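UDP-N-acetylglucosamine 2-epimerase (Listeria monocytogenes, PDB 3OT5) probably catalyses the reversible epimerisation at C2 that interconverts UDP-N-acetylglucosamine and UDP-N-acetylmannosamine. Local coordinates at residues A[222-227]-A[257-262]; A[250-255]-A[279-284]; A[264-269]-A[287-292]; A[302-307]-A[357-362]. All blocks are in the same frame, centred on the assembly; numbering follows the deposited sequence.

Interaction 1: residues A[222-227]-A[257-262]; sequences GDNRLI and DTELVY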
loop_
_atom_site.group_PDB
_atom_site.type_symbol
_atom_site.label_atom_id
_atom_site.label_comp_id
_atom_site.label_asym_id
_atom_site.label_seq_id
_atom_site.Cartn_x
_atom_site.Cartn_y
_atom_site.Cartn_z
ATOM N N GLY A 222 17.386 0.672 22.662
ATOM C CA GLY A 222 18.129 1.707 23.383
ATOM C C GLY A 222 18.342 2.934 22.517
ATOM O O GLY A 222 17.398 3.433 21.906
ATOM N N ASP A 223 19.580 3.415 22.455
ATOM C CA ASP A 223 19.916 4.593 21.647
ATOM C C ASP A 223 20.307 4.223 20.209
ATOM O O ASP A 223 20.588 5.105 19.399
ATOM C CB ASP A 223 21.060 5.387 22.297
ATOM C CG ASP A 223 20.689 5.961 23.667
ATOM O OD1 ASP A 223 21.624 6.275 24.439
ATOM O OD2 ASP A 223 19.480 6.093 23.978
ATOM N N ASN A 224 20.325 2.929 19.891
ATOM C CA ASN A 224 20.691 2.478 18.543
ATOM C C ASN A 224 19.705 2.830 17.459
ATOM O O ASN A 224 18.502 2.891 17.686
ATOM C CB ASN A 224 20.909 0.967 18.511
ATOM C CG ASN A 224 22.172 0.556 19.200
ATOM O OD1 ASN A 224 23.113 1.337 19.293
ATOM N ND2 ASN A 224 22.222 -0.686 19.654
ATOM N N ARG A 225 20.246 3.018 16.260
ATOM C CA ARG A 225 19.457 3.352 15.088
ATOM C C ARG A 225 19.061 2.083 14.353
ATOM O O ARG A 225 19.905 1.315 13.889
ATOM C CB ARG A 225 20.242 4.305 14.204
ATOM C CG ARG A 225 20.491 5.616 14.926
ATOM C CD ARG A 225 21.349 6.553 14.143
ATOM N NE ARG A 225 22.712 6.059 13.968
ATOM C CZ ARG A 225 23.612 6.676 13.218
ATOM N NH1 ARG A 225 23.282 7.798 12.587
ATOM N NH2 ARG A 225 24.829 6.173 13.090
ATOM N N LEU A 226 17.754 1.879 14.266
ATOM C CA LEU A 226 17.193 0.710 13.639
ATOM C C LEU A 226 17.172 0.806 12.113
ATOM O O LEU A 226 16.634 1.757 11.536
ATOM C CB LEU A 226 15.771 0.483 14.178
ATOM C CG LEU A 226 14.913 -0.637 13.565
ATOM C CD1 LEU A 226 15.621 -1.981 13.616
ATOM C CD2 LEU A 226 13.568 -0.715 14.278
ATOM N N ILE A 227 17.799 -0.174 11.473
ATOM C CA ILE A 227 17.793 -0.275 10.032
ATOM C C ILE A 227 16.926 -1.484 9.721
ATOM O O ILE A 227 17.154 -2.569 10.247
ATOM C CB ILE A 227 19.139 -0.522 9.426
ATOM C CG1 ILE A 227 20.090 0.641 9.713
ATOM C CG2 ILE A 227 18.965 -0.715 7.896
ATOM C CD1 ILE A 227 21.483 0.391 9.228
ATOM N N ASP A 257 26.405 1.950 16.522
ATOM C CA ASP A 257 25.148 2.399 17.116
ATOM C C ASP A 257 23.946 2.073 16.216
ATOM O O ASP A 257 22.907 2.714 16.310
ATOM C CB ASP A 257 25.191 3.887 17.498
ATOM C CG ASP A 257 25.488 4.797 16.327
ATOM O OD1 ASP A 257 25.892 4.298 15.254
ATOM O OD2 ASP A 257 25.338 6.028 16.500
ATOM N N THR A 258 24.093 1.070 15.354
ATOM C CA THR A 258 23.004 0.646 14.477
ATOM C C THR A 258 22.637 -0.803 14.723
ATOM O O THR A 258 23.453 -1.605 15.175
ATOM C CB THR A 258 23.381 0.721 12.983
ATOM O OG1 THR A 258 24.446 -0.199 12.711
ATOM C CG2 THR A 258 23.801 2.129 12.589
ATOM N N GLU A 259 21.391 -1.124 14.429
ATOM C CA GLU A 259 20.899 -2.484 14.535
ATOM C C GLU A 259 20.105 -2.767 13.271
ATOM O O GLU A 259 19.465 -1.878 12.728
ATOM C CB GLU A 259 20.058 -2.710 15.790
ATOM C CG GLU A 259 20.866 -2.615 17.075
ATOM C CD GLU A 259 20.141 -3.178 18.281
ATOM O OE1 GLU A 259 19.166 -3.952 18.097
ATOM O OE2 GLU A 259 20.573 -2.872 19.411
ATOM N N LEU A 260 20.189 -4.002 12.793
ATOM C CA LEU A 260 19.512 -4.412 11.583
ATOM C C LEU A 260 18.466 -5.450 11.889
ATOM O O LEU A 260 18.717 -6.384 12.636
ATOM C CB LEU A 260 20.525 -4.994 10.583
ATOM C CG LEU A 260 20.003 -5.694 9.309
ATOM C CD1 LEU A 260 19.171 -4.789 8.432
ATOM C CD2 LEU A 260 21.170 -6.275 8.505
ATOM N N VAL A 261 17.274 -5.245 11.343
ATOM C CA VAL A 261 16.185 -6.183 11.483
ATOM C C VAL A 261 15.894 -6.646 10.066
ATOM O O VAL A 261 15.691 -5.832 9.171
ATOM C CB VAL A 261 14.928 -5.560 12.110
ATOM C CG1 VAL A 261 13.778 -6.575 12.112
ATOM C CG2 VAL A 261 15.218 -5.088 13.518
ATOM N N TYR A 262 15.918 -7.953 9.861
ATOM C CA TYR A 262 15.661 -8.520 8.566
ATOM C C TYR A 262 14.673 -9.663 8.644
ATOM O O TYR A 262 15.046 -10.772 9.005
ATOM C CB TYR A 262 16.958 -9.015 7.904
ATOM C CG TYR A 262 16.675 -9.740 6.609
ATOM C CD1 TYR A 262 16.180 -9.055 5.507
ATOM C CD2 TYR A 262 16.898 -11.108 6.482
ATOM C CE1 TYR A 262 15.896 -9.721 4.314
ATOM C CE2 TYR A 262 16.635 -11.776 5.292
ATOM C CZ TYR A 262 16.129 -11.081 4.216
ATOM O OH TYR A 262 15.852 -11.747 3.041
#

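Interaction 2: residues A[250-255]-A[279-284]; sequences EIVESR and GGHERI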
loop_
_atom_site.group_PDB
_atom_site.type_symbol
_atom_site.label_atom_id
_atom_site.label_comp_id
_atom_site.label_asym_id
_atom_site.label_seq_id
_atom_site.Cartn_x
_atom_site.Cartn_y
_atom_site.Cartn_z
ATOM N N GLU A 250 28.281 -5.150 6.615
ATOM C CA GLU A 250 29.363 -4.169 6.692
ATOM C C GLU A 250 28.902 -2.821 7.273
ATOM O O GLU A 250 29.669 -2.154 7.973
ATOM C CB GLU A 250 30.024 -4.000 5.313
ATOM C CG GLU A 250 31.248 -3.101 5.324
ATOM C CD GLU A 250 32.032 -3.123 4.012
ATOM O OE1 GLU A 250 32.867 -2.214 3.807
ATOM O OE2 GLU A 250 31.818 -4.044 3.189
ATOM N N ILE A 251 27.665 -2.422 6.985
ATOM C CA ILE A 251 27.116 -1.175 7.521
ATOM C C ILE A 251 27.032 -1.330 9.039
ATOM O O ILE A 251 27.473 -0.453 9.801
ATOM C CB ILE A 251 25.702 -0.860 6.948
ATOM C CG1 ILE A 251 25.760 -0.597 5.441
ATOM C CG2 ILE A 251 25.102 0.358 7.620
ATOM C CD1 ILE A 251 24.375 -0.481 4.785
ATOM N N VAL A 252 26.488 -2.467 9.471
ATOM C CA VAL A 252 26.347 -2.766 10.892
ATOM C C VAL A 252 27.696 -2.826 11.616
ATOM O O VAL A 252 27.833 -2.273 12.706
ATOM C CB VAL A 252 25.569 -4.074 11.117
ATOM C CG1 VAL A 252 25.651 -4.513 12.581
ATOM C CG2 VAL A 252 24.133 -3.897 10.665
ATOM N N GLU A 253 28.687 -3.479 11.015
ATOM C CA GLU A 253 30.020 -3.570 11.637
ATOM C C GLU A 253 30.735 -2.219 11.696
ATOM O O GLU A 253 31.440 -1.929 12.655
ATOM C CB GLU A 253 30.912 -4.576 10.901
ATOM C CG GLU A 253 30.433 -6.020 10.983
ATOM C CD GLU A 253 31.369 -6.996 10.289
ATOM O OE1 GLU A 253 32.533 -6.627 9.998
ATOM O OE2 GLU A 253 30.947 -8.148 10.051
ATOM N N SER A 254 30.538 -1.399 10.669
ATOM C CA SER A 254 31.178 -0.090 10.576
ATOM C C SER A 254 30.563 0.965 11.486
ATOM O O SER A 254 31.242 1.926 11.863
ATOM C CB SER A 254 31.115 0.405 9.131
ATOM O OG SER A 254 31.777 -0.499 8.258
ATOM N N ARG A 255 29.284 0.800 11.811
ATOM C CA ARG A 255 28.556 1.729 12.674
ATOM C C ARG A 255 27.946 0.950 13.833
ATOM O O ARG A 255 26.898 0.304 13.687
ATOM C CB ARG A 255 27.471 2.454 11.876
ATOM C CG ARG A 255 28.009 3.318 10.751
ATOM C CD ARG A 255 28.906 4.439 11.293
ATOM N NE ARG A 255 29.378 5.313 10.223
ATOM C CZ ARG A 255 30.490 5.114 9.515
ATOM N NH1 ARG A 255 30.815 5.974 8.562
ATOM N NH2 ARG A 255 31.278 4.059 9.743
ATOM N N GLY A 279 24.130 -13.954 10.209
ATOM C CA GLY A 279 23.957 -14.689 11.453
ATOM C C GLY A 279 25.052 -14.431 12.461
ATOM O O GLY A 279 26.128 -13.953 12.123
ATOM N N GLY A 280 24.749 -14.719 13.713
ATOM C CA GLY A 280 25.704 -14.568 14.799
ATOM C C GLY A 280 26.192 -13.169 15.118
ATOM O O GLY A 280 27.332 -13.007 15.541
ATOM N N HIS A 281 25.365 -12.149 14.902
ATOM C CA HIS A 281 25.781 -10.791 15.251
ATOM C C HIS A 281 24.721 -10.224 16.184
ATOM O O HIS A 281 23.529 -10.211 15.860
ATOM C CB HIS A 281 25.974 -9.896 14.034
ATOM C CG HIS A 281 26.759 -8.653 14.330
ATOM N ND1 HIS A 281 26.199 -7.522 14.886
ATOM C CD2 HIS A 281 28.073 -8.373 14.159
ATOM C CE1 HIS A 281 27.132 -6.601 15.045
ATOM N NE2 HIS A 281 28.279 -7.094 14.614
ATOM N N GLU A 282 25.166 -9.770 17.351
ATOM C CA GLU A 282 24.266 -9.224 18.364
ATOM C C GLU A 282 23.400 -8.045 17.900
ATOM O O GLU A 282 22.330 -7.823 18.453
ATOM C CB GLU A 282 25.037 -8.840 19.642
ATOM C CG GLU A 282 26.186 -7.823 19.479
ATOM C CD GLU A 282 27.477 -8.393 18.853
ATOM O OE1 GLU A 282 28.444 -7.610 18.693
ATOM O OE2 GLU A 282 27.540 -9.603 18.532
ATOM N N ARG A 283 23.854 -7.301 16.895
ATOM C CA ARG A 283 23.100 -6.147 16.398
ATOM C C ARG A 283 22.339 -6.414 15.092
ATOM O O ARG A 283 21.808 -5.491 14.475
ATOM C CB ARG A 283 24.012 -4.915 16.292
ATOM C CG ARG A 283 24.483 -4.454 17.665
ATOM C CD ARG A 283 25.381 -3.224 17.654
ATOM N NE ARG A 283 26.632 -3.445 16.927
ATOM C CZ ARG A 283 26.902 -3.013 15.697
ATOM N NH1 ARG A 283 26.030 -2.281 15.013
ATOM N NH2 ARG A 283 28.080 -3.294 15.161
ATOM N N ILE A 284 22.277 -7.681 14.684
ATOM C CA ILE A 284 21.538 -8.052 13.493
ATOM C C ILE A 284 20.482 -9.067 13.924
ATOM O O ILE A 284 20.802 -10.096 14.521
ATOM C CB ILE A 284 22.425 -8.641 12.399
ATOM C CG1 ILE A 284 23.590 -7.693 12.081
ATOM C CG2 ILE A 284 21.595 -8.884 11.160
ATOM C CD1 ILE A 284 24.489 -8.184 10.936
#

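Interaction 3: residues A[264-269]-A[287-292]; sequences MHLNPA and IEPLDA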
loop_
_atom_site.group_PDB
_atom_site.type_symbol
_atom_site.label_atom_id
_atom_site.label_comp_id
_atom_site.label_asym_id
_atom_site.label_seq_id
_atom_site.Cartn_x
_atom_site.Cartn_y
_atom_site.Cartn_z
ATOM N N MET A 264 13.346 -12.518 7.449
ATOM C CA MET A 264 13.822 -13.400 6.396
ATOM C C MET A 264 12.766 -13.894 5.426
ATOM O O MET A 264 11.697 -14.319 5.829
ATOM C CB MET A 264 14.522 -14.603 7.000
ATOM C CG MET A 264 15.841 -14.269 7.651
ATOM S SD MET A 264 16.573 -15.762 8.291
ATOM C CE MET A 264 15.362 -16.194 9.546
ATOM N N HIS A 265 13.103 -13.851 4.139
ATOM C CA HIS A 265 12.213 -14.347 3.109
ATOM C C HIS A 265 12.104 -15.854 3.344
ATOM O O HIS A 265 13.015 -16.477 3.886
ATOM C CB HIS A 265 12.751 -14.036 1.712
ATOM C CG HIS A 265 11.786 -14.349 0.609
ATOM N ND1 HIS A 265 11.719 -15.584 -0.001
ATOM C CD2 HIS A 265 10.841 -13.583 0.010
ATOM C CE1 HIS A 265 10.772 -15.568 -0.924
ATOM N NE2 HIS A 265 10.222 -14.367 -0.933
ATOM N N LEU A 266 10.980 -16.427 2.948
ATOM C CA LEU A 266 10.714 -17.844 3.142
ATOM C C LEU A 266 11.563 -18.790 2.280
ATOM O O LEU A 266 11.615 -19.987 2.556
ATOM C CB LEU A 266 9.238 -18.114 2.863
ATOM C CG LEU A 266 8.193 -17.351 3.685
ATOM C CD1 LEU A 266 6.779 -17.751 3.218
ATOM C CD2 LEU A 266 8.361 -17.607 5.178
ATOM N N ASN A 267 12.205 -18.262 1.237
ATOM C CA ASN A 267 13.033 -19.065 0.333
ATOM C C ASN A 267 14.264 -19.577 1.077
ATOM O O ASN A 267 15.079 -18.783 1.537
ATOM C CB ASN A 267 13.463 -18.242 -0.896
ATOM C CG ASN A 267 14.259 -19.065 -1.922
ATOM O OD1 ASN A 267 14.142 -20.284 -1.979
ATOM N ND2 ASN A 267 15.050 -18.386 -2.747
ATOM N N PRO A 268 14.403 -20.907 1.197
ATOM C CA PRO A 268 15.532 -21.512 1.906
ATOM C C PRO A 268 16.912 -21.032 1.441
ATOM O O PRO A 268 17.791 -20.804 2.276
ATOM C CB PRO A 268 15.368 -23.003 1.609
ATOM C CG PRO A 268 13.942 -23.178 1.314
ATOM C CD PRO A 268 13.497 -21.932 0.644
ATOM N N ALA A 269 17.108 -20.903 0.129
ATOM C CA ALA A 269 18.392 -20.444 -0.409
ATOM C C ALA A 269 18.692 -19.028 0.091
ATOM O O ALA A 269 19.842 -18.695 0.390
ATOM C CB ALA A 269 18.388 -20.491 -1.920
ATOM N N ILE A 287 14.677 -12.352 11.770
ATOM C CA ILE A 287 13.408 -12.850 12.234
ATOM C C ILE A 287 12.566 -13.343 11.084
ATOM O O ILE A 287 12.942 -13.194 9.918
ATOM C CB ILE A 287 12.650 -11.752 13.012
ATOM C CG1 ILE A 287 12.265 -10.590 12.093
ATOM C CG2 ILE A 287 13.510 -11.262 14.165
ATOM C CD1 ILE A 287 11.496 -9.480 12.803
ATOM N N GLU A 288 11.427 -13.933 11.433
ATOM C CA GLU A 288 10.477 -14.438 10.460
ATOM C C GLU A 288 9.756 -13.258 9.809
ATOM O O GLU A 288 9.827 -12.136 10.314
ATOM C CB GLU A 288 9.471 -15.373 11.145
ATOM C CG GLU A 288 10.109 -16.637 11.751
ATOM C CD GLU A 288 10.747 -17.540 10.705
ATOM O OE1 GLU A 288 10.322 -17.490 9.528
ATOM O OE2 GLU A 288 11.655 -18.318 11.063
ATOM N N PRO A 289 9.080 -13.500 8.671
ATOM C CA PRO A 289 8.377 -12.401 8.006
ATOM C C PRO A 289 7.335 -11.758 8.914
ATOM O O PRO A 289 6.543 -12.451 9.541
ATOM C CB PRO A 289 7.698 -13.083 6.810
ATOM C CG PRO A 289 8.481 -14.329 6.577
ATOM C CD PRO A 289 8.942 -14.768 7.933
ATOM N N LEU A 290 7.365 -10.439 9.006
ATOM C CA LEU A 290 6.416 -9.725 9.835
ATOM C C LEU A 290 5.139 -9.439 9.075
ATOM O O LEU A 290 5.137 -9.340 7.851
ATOM C CB LEU A 290 6.999 -8.391 10.298
ATOM C CG LEU A 290 8.201 -8.442 11.234
ATOM C CD1 LEU A 290 8.715 -7.036 11.471
ATOM C CD2 LEU A 290 7.828 -9.141 12.545
ATOM N N ASP A 291 4.055 -9.313 9.828
ATOM C CA ASP A 291 2.760 -8.965 9.288
ATOM C C ASP A 291 2.901 -7.516 8.839
ATOM O O ASP A 291 3.763 -6.785 9.349
ATOM C CB ASP A 291 1.698 -9.094 10.393
ATOM C CG ASP A 291 0.301 -8.653 9.951
ATOM O OD1 ASP A 291 0.149 -8.110 8.839
ATOM O OD2 ASP A 291 -0.655 -8.843 10.740
ATOM N N ALA A 292 2.093 -7.103 7.869
ATOM C CA ALA A 292 2.138 -5.730 7.388
ATOM C C ALA A 292 1.969 -4.771 8.571
ATOM O O ALA A 292 2.558 -3.689 8.590
ATOM C CB ALA A 292 1.049 -5.490 6.341
#

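Interaction 4: residues A[302-307]-A[357-362]; sequences SYLVFT and DLLDNK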
loop_
_atom_site.group_PDB
_atom_site.type_symbol
_atom_site.label_atom_id
_atom_site.label_comp_id
_atom_site.label_asym_id
_atom_site.label_seq_id
_atom_site.Cartn_x
_atom_site.Cartn_y
_atom_site.Cartn_z
ATOM N N SER A 302 12.097 2.921 12.922
ATOM C CA SER A 302 13.250 2.761 12.043
ATOM C C SER A 302 13.909 4.096 11.679
ATOM O O SER A 302 13.244 5.130 11.580
ATOM C CB SER A 302 12.830 2.026 10.774
ATOM O OG SER A 302 12.278 0.760 11.098
ATOM N N TYR A 303 15.223 4.057 11.501
ATOM C CA TYR A 303 15.991 5.227 11.129
ATOM C C TYR A 303 16.011 5.272 9.608
ATOM O O TYR A 303 15.975 6.341 9.008
ATOM C CB TYR A 303 17.411 5.138 11.695
ATOM C CG TYR A 303 18.271 6.361 11.486
ATOM C CD1 TYR A 303 18.194 7.446 12.354
ATOM C CD2 TYR A 303 19.199 6.419 10.447
ATOM C CE1 TYR A 303 19.003 8.577 12.178
ATOM C CE2 TYR A 303 20.015 7.544 10.264
ATOM C CZ TYR A 303 19.905 8.620 11.131
ATOM O OH TYR A 303 20.707 9.731 10.950
ATOM N N LEU A 304 16.075 4.104 8.982
ATOM C CA LEU A 304 16.067 4.045 7.533
ATOM C C LEU A 304 15.649 2.640 7.140
ATOM O O LEU A 304 15.731 1.697 7.933
ATOM C CB LEU A 304 17.434 4.433 6.931
ATOM C CG LEU A 304 18.563 3.403 6.901
ATOM C CD1 LEU A 304 18.279 2.433 5.777
ATOM C CD2 LEU A 304 19.926 4.038 6.670
ATOM N N VAL A 305 15.170 2.502 5.920
ATOM C CA VAL A 305 14.717 1.210 5.442
ATOM C C VAL A 305 15.197 0.964 4.035
ATOM O O VAL A 305 15.211 1.876 3.211
ATOM C CB VAL A 305 13.164 1.110 5.493
ATOM C CG1 VAL A 305 12.530 2.272 4.782
ATOM C CG2 VAL A 305 12.660 -0.233 4.884
ATOM N N PHE A 306 15.650 -0.259 3.793
ATOM C CA PHE A 306 16.073 -0.718 2.481
ATOM C C PHE A 306 14.962 -1.613 2.020
ATOM O O PHE A 306 14.622 -2.536 2.723
ATOM C CB PHE A 306 17.308 -1.615 2.526
ATOM C CG PHE A 306 18.599 -0.909 2.822
ATOM C CD1 PHE A 306 19.291 -0.256 1.810
ATOM C CD2 PHE A 306 19.182 -0.992 4.085
ATOM C CE1 PHE A 306 20.521 0.362 2.070
ATOM C CE2 PHE A 306 20.399 -0.385 4.351
ATOM C CZ PHE A 306 21.069 0.299 3.343
ATOM N N THR A 307 14.433 -1.392 0.825
ATOM C CA THR A 307 13.362 -2.227 0.353
ATOM C C THR A 307 13.225 -2.179 -1.139
ATOM O O THR A 307 13.774 -1.300 -1.804
ATOM C CB THR A 307 11.995 -1.746 0.941
ATOM O OG1 THR A 307 10.979 -2.740 0.743
ATOM C CG2 THR A 307 11.569 -0.449 0.300
ATOM N N ASP A 357 25.925 7.591 4.319
ATOM C CA ASP A 357 25.569 8.991 4.084
ATOM C C ASP A 357 24.459 9.401 5.039
ATOM O O ASP A 357 24.594 10.379 5.782
ATOM C CB ASP A 357 25.089 9.178 2.640
ATOM C CG ASP A 357 24.657 10.606 2.336
ATOM O OD1 ASP A 357 23.633 10.771 1.626
ATOM O OD2 ASP A 357 25.306 11.559 2.823
ATOM N N LEU A 358 23.373 8.632 5.023
ATOM C CA LEU A 358 22.211 8.894 5.876
ATOM C C LEU A 358 22.523 8.739 7.358
ATOM O O LEU A 358 22.052 9.521 8.187
ATOM C CB LEU A 358 21.047 7.974 5.492
ATOM C CG LEU A 358 20.476 8.228 4.101
ATOM C CD1 LEU A 358 19.375 7.226 3.762
ATOM C CD2 LEU A 358 19.957 9.646 4.018
ATOM N N LEU A 359 23.316 7.733 7.697
ATOM C CA LEU A 359 23.685 7.511 9.088
ATOM C C LEU A 359 24.638 8.584 9.656
ATOM O O LEU A 359 24.496 8.988 10.812
ATOM C CB LEU A 359 24.306 6.119 9.250
ATOM C CG LEU A 359 23.336 4.954 9.054
ATOM C CD1 LEU A 359 24.084 3.633 8.962
ATOM C CD2 LEU A 359 22.296 4.923 10.182
ATOM N N ASP A 360 25.572 9.070 8.840
ATOM C CA ASP A 360 26.579 10.048 9.308
ATOM C C ASP A 360 26.212 11.519 9.167
ATOM O O ASP A 360 26.807 12.385 9.825
ATOM C CB ASP A 360 27.885 9.824 8.549
ATOM C CG ASP A 360 28.380 8.398 8.647
ATOM O OD1 ASP A 360 27.664 7.544 9.219
ATOM O OD2 ASP A 360 29.480 8.122 8.132
ATOM N N ASN A 361 25.254 11.804 8.296
ATOM C CA ASN A 361 24.822 13.161 8.035
ATOM C C ASN A 361 23.361 13.354 8.408
ATOM O O ASN A 361 22.451 13.020 7.635
ATOM C CB ASN A 361 25.027 13.461 6.556
ATOM C CG ASN A 361 26.451 13.205 6.105
ATOM O OD1 ASN A 361 27.414 13.637 6.747
ATOM N ND2 ASN A 361 26.593 12.520 4.976
ATOM N N LYS A 362 23.145 13.880 9.609
ATOM C CA LYS A 362 21.807 14.153 10.137
ATOM C C LYS A 362 21.035 15.096 9.200
ATOM O O LYS A 362 19.805 15.014 9.101
ATOM C CB LYS A 362 21.955 14.727 11.553
ATOM C CG LYS A 362 20.692 15.112 12.333
ATOM C CD LYS A 362 20.033 16.402 11.855
ATOM C CE LYS A 362 19.099 16.966 12.934
ATOM N NZ LYS A 362 18.061 15.982 13.369
#

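Interaction 1: residues A[222-227]-A[257-262]
Arg-225, Leu-226 and Ile-227 run parallel to Thr-258, Glu-259 and Leu-260 as adjacent strands, their short axes 4.6 Å apart at closest approach and 29° from exact alignment. The backbone bonds alternate in the parallel manner. Arg-225 N donates to Asp-257 O, and Glu-259 N donates back to Arg-225 O. Ile-227 N then donates to Glu-259 O at 2.7 Å, and Val-261 N donates to Ile-227 O. Side chains add polar clasps where the strands begin. Asn-224 ND2 gives a hydrogen bond of 2.7 Å to Glu-259 OE2, meeting the anti lone pair of that oxygen. The acceptor lies in the Asn-224 amide plane, while amide and carboxylate are turned 61° apart. The other carboxylate oxygen, Glu-259 OE1, is bonded to His-285. Arg-225 bends at chi3 (-66°), and its NH2 reaches Asp-257 OD1 at 3.1 Å in a salt bridge. The oxygen is met on its syn side, well out of the carboxylate plane. Arg-225 NH1 donates to Leu-359 O, and NE is buried without a partner. On the same face, Ile-227 CG2 packs on Leu-260 CD1 at 4.1 Å. These are two adjacent inner strands of the Rossmann-like sheet, joined through helix 240-254 in a beta-alpha-beta crossover. That helix covers Ile-227 and Leu-260 through Ile-251, Val-248 and Val-252. Strand 302-307 lies next to 225-229, and strand 284-287 next to 258-263.

Interaction 2: residues A[250-255]-A[279-284]
Arg-283 starts with CG anti to its carbonyl carbon (chi1 -66°) and bends at chi3 (-62°), which carries its guanidinium to the carbonyl of Val-252. With CG1 anti to the backbone N (chi1 169°), Val-252 sets that methyl against the type I beta turn His-281 to Ile-284. Arg-283 grips one oxygen end-on with two nitrogens. NH2 donates to Val-252 O at 2.7 Å and NH1 to the same atom at 2.9 Å. The oxygen lies in the guanidinium plane, but both nitrogens approach it from one face of the carbonyl plane. NH1 also makes a weak bond of 3.0 Å to Arg-255 O. These two carbonyls lie at the C-terminal end of helix 240-254, where the helix dipole would probably favour a positive charge. A further bond from NH1 to Thr-258 O ties the arginine to strand 258-263. Val-252 CG1 lies over one face of the guanidinium, 3.3 Å from Arg-283 NH1. The same methyl meets His-281 CE1 at 3.6 Å and Ile-284 CG1 at 3.8 Å. The His-281 ring is tied into its own turn, since Arg-283 N donates to His-281 ND1. The contact joins the end of helix 240-254 to the loop between helix 268-278 and strand 284-287. Ile-284 packs on Leu-260 of strand 258-263. On another side of the helix, Ile-251 touches Ala-355 and Leu-359 of helix 348-360.

Interaction 3: residues A[264-269]-A[287-292]
Leu-266 and Pro-289 cross at about a right angle, the leucine bringing one methyl against the proline ring. Leu-266 has CG anti to its carbonyl carbon (chi1 -58°), and its branch CD2 lies 3.6 Å from Pro-289 CG. CD2 is also 4.0 Å from Pro-289 CD, and it meets the CG-CD edge of the ring near the ring plane. A backbone oxygen comes from another direction: Met-264 O lies over one face of the ring, 3.3 Å from Pro-289 CG and 3.5 Å from Pro-289 CD. The ring thus has an apolar methyl at its edge and a polar oxygen over a face. Met-264 supplies the polar link as well. Its N donates to Ile-287 O at 2.6 Å, nearly straight on to the carbonyl, with an angle of 159° at the hydrogen. The Met-264 side chain bends at chi3 (-65°) and folds back toward the same carbonyl, bringing CE to 3.9 Å from Ile-287 O. The CB and CG of Met-264 also lie beside that acceptor oxygen. Ile-287 itself points its side chain away from the 264-269 segment. The link joins the chain leaving strand 258-263 to the chain leaving strand 284-287, its neighbour in the parallel sheet. One short backbone bond continues the pairing of these strands just past their ends, with a small apolar contact beside it. Arg-271 of helix 268-278, outside both segments, touches Met-264, Leu-266 and Pro-289, and its NH2 pairs with Glu-288 OE1, which puts an ion pair beside this surface packing.

Interaction 4: residues A[302-307]-A[357-362]
Tyr-303 meets the end of helix 348-360 with its hydroxyl and with one side of its ring. Its OH donates to Leu-358 O at 3.1 Å, tilted 24° from the carbonyl plane. The acceptor lies at the ring edge, close to the ring plane. Beside this bond, Leu-359 CD2 comes obliquely to the ring, 3.4 Å from Tyr-303 CD2 and 3.5 Å from Tyr-303 CE2. Polar and apolar contacts thus fall on adjacent residues of the helix. Leu-304 makes a looser apolar contact. Its CD2 stands 4.3 Å from both Leu-358 CB and Leu-359 CG. With CG anti to the backbone N (chi1 -174°), the Tyr-303 ring extends on toward the helix end. The next shell holds the ring in place. His-365 stacks on it and also hydrogen-bonds to Tyr-303 O, while Arg-225 makes a cation-pi contact. Two successive carbonyls at the end of the helix, those of Leu-358 and Leu-359, are thereby bonded by the side chains of Tyr-303 and Arg-225. Asn-361, just after the helix, bonds back through ND2 to Asp-357 OD2 at 2.7 Å. The contact seats the C-terminal end of helix 348-360 on the sheet. Strand 302-307 lies between 225-229 and 323-325. Leu-358 touches Leu-324 of the latter strand, and Leu-304 packs on Ile-227 of the former.

Overall arrangement
All four contacts belong to the six-stranded parallel sheet of the C-terminal half and its surrounding elements. Interaction 1 is the hub, its centre about 9 Å from that of interaction 2 and about 10 Å from that of interaction 4. Probable hydrogen bonds tie it to the others: Leu-260 N to Arg-283 O, 2.8 Å (interaction 2), Tyr-262 O to Ile-287 N, 3.2 Å (interaction 3), and Leu-226 O to Tyr-303 N, 2.7 Å (interaction 4). A salt bridge from Arg-255 NH1 to Asp-360 OD2, 2.6 Å, joins interactions 2 and 4. Interaction 3 lies toward the C-terminal ends of the strands, which commonly carry ligand-binding loops in Rossmann-like folds; none of the four contacts includes a ligand.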